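Local coordinates for Non-structural protein 3 (Porcine deltacoronavirus, PDB 6LN0) that is a multidomain coronavirus replicase protein that probably binds ADP-ribose through its macro domain and cleaves viral polyprotein through its papain-like protease domain, at residues Asn36-Asn41 and Cys61-Ile67. Residues are numbered along the deposited sequence; the frame is centred on the assembly and turned at random.
Sequences NAQLTN and CNSVAPI
Leu-39 pushes its isobutyl group into the corner formed where helix 55-64 ends and the chain turns away to Ile-67 through Ala-65, the first residue to leave helical geometry, with positive phi (76°). One methyl, CD1, lies 3.6 Å from the carbonyl O of Cys-61 and also touches CG2 of Val-64. The other, CD2, meets Ile-67 CD1 at 3.6 Å, the Leu-39 and Ile-67 side chains crossing at about a right angle. With CG anti to its carbonyl carbon (chi1 -50°), the forked leucine reaches helix and exit loop at once; Leu-71 of strand 71-74 adds to this apolar cluster. Beside it, the slim side chain of Cys-61 lets its CB come to 3.8 Å from Leu-39 CB.

One backbone hydrogen bond joins the loops: Ile-67 N donates to a lone pair of Ala-37 O (2.8 Å), and the CA-H of Pro-66 points at the same oxygen. Ala-37 suits this close approach because its lone methyl lets the backbones come near.

Behind these contacts, Leu-39 N closes a type I turn onto Asn-36 O. The Asn-36 amide suits bracing it: OD1 accepts weak bonds from Gln-38 N and, at longer range, Thr-40 N, while ND2 donates to Thr-40 OG1 at 2.9 Å. Farther along, Asn-41 is held by Gln-58 and Asn-33, tying the loop to helix and strand. This is the loop that follows strand 29-34 in a macro domain, a region that in relatives borders the ADP-ribose cleft.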
loop_
_atom_site.group_PDB
_atom_site.type_symbol
_atom_site.label_atom_id
_atom_site.label_comp_id
_atom_site.label_asym_id
_atom_site.label_seq_id
_atom_site.Cartn_x
_atom_site.Cartn_y
_atom_site.Cartn_z
ATOM N N ASN A 36 -20.738 -15.526 41.878
ATOM C CA ASN A 36 -20.271 -14.830 43.065
ATOM C C ASN A 36 -19.591 -15.838 43.978
ATOM O O ASN A 36 -19.733 -17.043 43.804
ATOM C CB ASN A 36 -21.425 -14.135 43.786
ATOM C CG ASN A 36 -22.485 -15.105 44.256
ATOM O OD1 ASN A 36 -22.281 -15.844 45.225
ATOM N ND2 ASN A 36 -23.629 -15.116 43.565
ATOM N N ALA A 37 -18.832 -15.330 44.949
ATOM C CA ALA A 37 -18.073 -16.212 45.829
ATOM C C ALA A 37 -18.955 -17.215 46.566
ATOM O O ALA A 37 -18.452 -18.270 46.978
ATOM C CB ALA A 37 -17.271 -15.398 46.847
ATOM N N GLN A 38 -20.252 -16.925 46.732
ATOM C CA GLN A 38 -21.173 -17.811 47.433
ATOM C C GLN A 38 -21.960 -18.711 46.495
ATOM O O GLN A 38 -22.857 -19.424 46.953
ATOM C CB GLN A 38 -22.147 -17.004 48.292
ATOM C CG GLN A 38 -21.686 -16.811 49.710
ATOM C CD GLN A 38 -20.652 -15.713 49.817
ATOM O OE1 GLN A 38 -20.536 -14.861 48.924
ATOM N NE2 GLN A 38 -19.882 -15.729 50.905
ATOM N N LEU A 39 -21.663 -18.677 45.194
ATOM C CA LEU A 39 -22.288 -19.567 44.205
ATOM C C LEU A 39 -23.805 -19.621 44.363
ATOM O O LEU A 39 -24.454 -20.610 44.023
ATOM C CB LEU A 39 -21.688 -20.973 44.269
ATOM C CG LEU A 39 -20.154 -20.989 44.237
ATOM C CD1 LEU A 39 -19.602 -22.259 44.879
ATOM C CD2 LEU A 39 -19.634 -20.796 42.813
ATOM N N THR A 40 -24.381 -18.543 44.872
ATOM C CA THR A 40 -25.824 -18.476 45.007
ATOM C C THR A 40 -26.538 -18.674 43.679
ATOM O O THR A 40 -27.725 -19.001 43.677
ATOM C CB THR A 40 -26.218 -17.129 45.623
ATOM O OG1 THR A 40 -26.132 -16.105 44.626
ATOM C CG2 THR A 40 -25.279 -16.769 46.759
ATOM N N ASN A 41 -25.847 -18.506 42.557
ATOM C CA ASN A 41 -26.473 -18.518 41.236
ATOM C C ASN A 41 -27.747 -17.677 41.226
ATOM O O ASN A 41 -28.814 -18.119 40.793
ATOM C CB ASN A 41 -26.752 -19.945 40.768
ATOM C CG ASN A 41 -25.491 -20.683 40.391
ATOM O OD1 ASN A 41 -24.800 -20.313 39.434
ATOM N ND2 ASN A 41 -25.176 -21.726 41.140
ATOM N N CYS A 61 -22.787 -26.898 45.261
ATOM C CA CYS A 61 -22.228 -25.545 45.351
ATOM C C CYS A 61 -22.338 -24.978 46.763
ATOM O O CYS A 61 -21.412 -24.298 47.239
ATOM C CB CYS A 61 -22.909 -24.606 44.349
ATOM S SG CYS A 61 -22.565 -24.989 42.618
ATOM N N ASN A 62 -23.467 -25.230 47.450
ATOM C CA ASN A 62 -23.629 -24.699 48.807
ATOM C C ASN A 62 -22.663 -25.362 49.782
ATOM O O ASN A 62 -22.121 -24.692 50.673
ATOM C CB ASN A 62 -25.069 -24.867 49.299
ATOM C CG ASN A 62 -26.082 -24.240 48.372
ATOM O OD1 ASN A 62 -25.828 -23.207 47.758
ATOM N ND2 ASN A 62 -27.232 -24.880 48.241
ATOM N N SER A 63 -22.457 -26.678 49.645
ATOM C CA SER A 63 -21.435 -27.378 50.423
ATOM C C SER A 63 -20.109 -26.626 50.403
ATOM O O SER A 63 -19.531 -26.329 51.456
ATOM C CB SER A 63 -21.218 -28.785 49.860
ATOM O OG SER A 63 -22.453 -29.371 49.496
ATOM N N VAL A 64 -19.610 -26.308 49.198
ATOM C CA VAL A 64 -18.264 -25.739 49.073
ATOM C C VAL A 64 -18.254 -24.233 49.289
ATOM O O VAL A 64 -17.179 -23.650 49.496
ATOM C CB VAL A 64 -17.643 -26.211 47.740
ATOM C CG1 VAL A 64 -17.577 -27.727 47.743
ATOM C CG2 VAL A 64 -18.433 -25.750 46.524
ATOM N N ALA A 65 -19.426 -23.594 49.265
ATOM C CA ALA A 65 -19.725 -22.483 50.171
ATOM C C ALA A 65 -18.995 -21.234 49.670
ATOM O O ALA A 65 -19.340 -20.807 48.565
ATOM C CB ALA A 65 -19.438 -22.928 51.617
ATOM N N PRO A 66 -18.036 -20.583 50.349
ATOM C CA PRO A 66 -17.377 -19.492 49.621
ATOM C C PRO A 66 -16.166 -20.002 48.854
ATOM O O PRO A 66 -15.391 -20.822 49.350
ATOM C CB PRO A 66 -16.965 -18.528 50.741
ATOM C CG PRO A 66 -16.594 -19.420 51.842
ATOM C CD PRO A 66 -17.511 -20.629 51.737
ATOM N N ILE A 67 -16.017 -19.527 47.613
ATOM C CA ILE A 67 -14.873 -19.877 46.771
ATOM C C ILE A 67 -13.996 -18.651 46.580
ATOM O O ILE A 67 -14.487 -17.559 46.259
ATOM C CB ILE A 67 -15.288 -20.454 45.404
ATOM C CG1 ILE A 67 -16.129 -19.461 44.598
ATOM C CG2 ILE A 67 -15.985 -21.785 45.578
ATOM C CD1 ILE A 67 -16.148 -19.768 43.101
#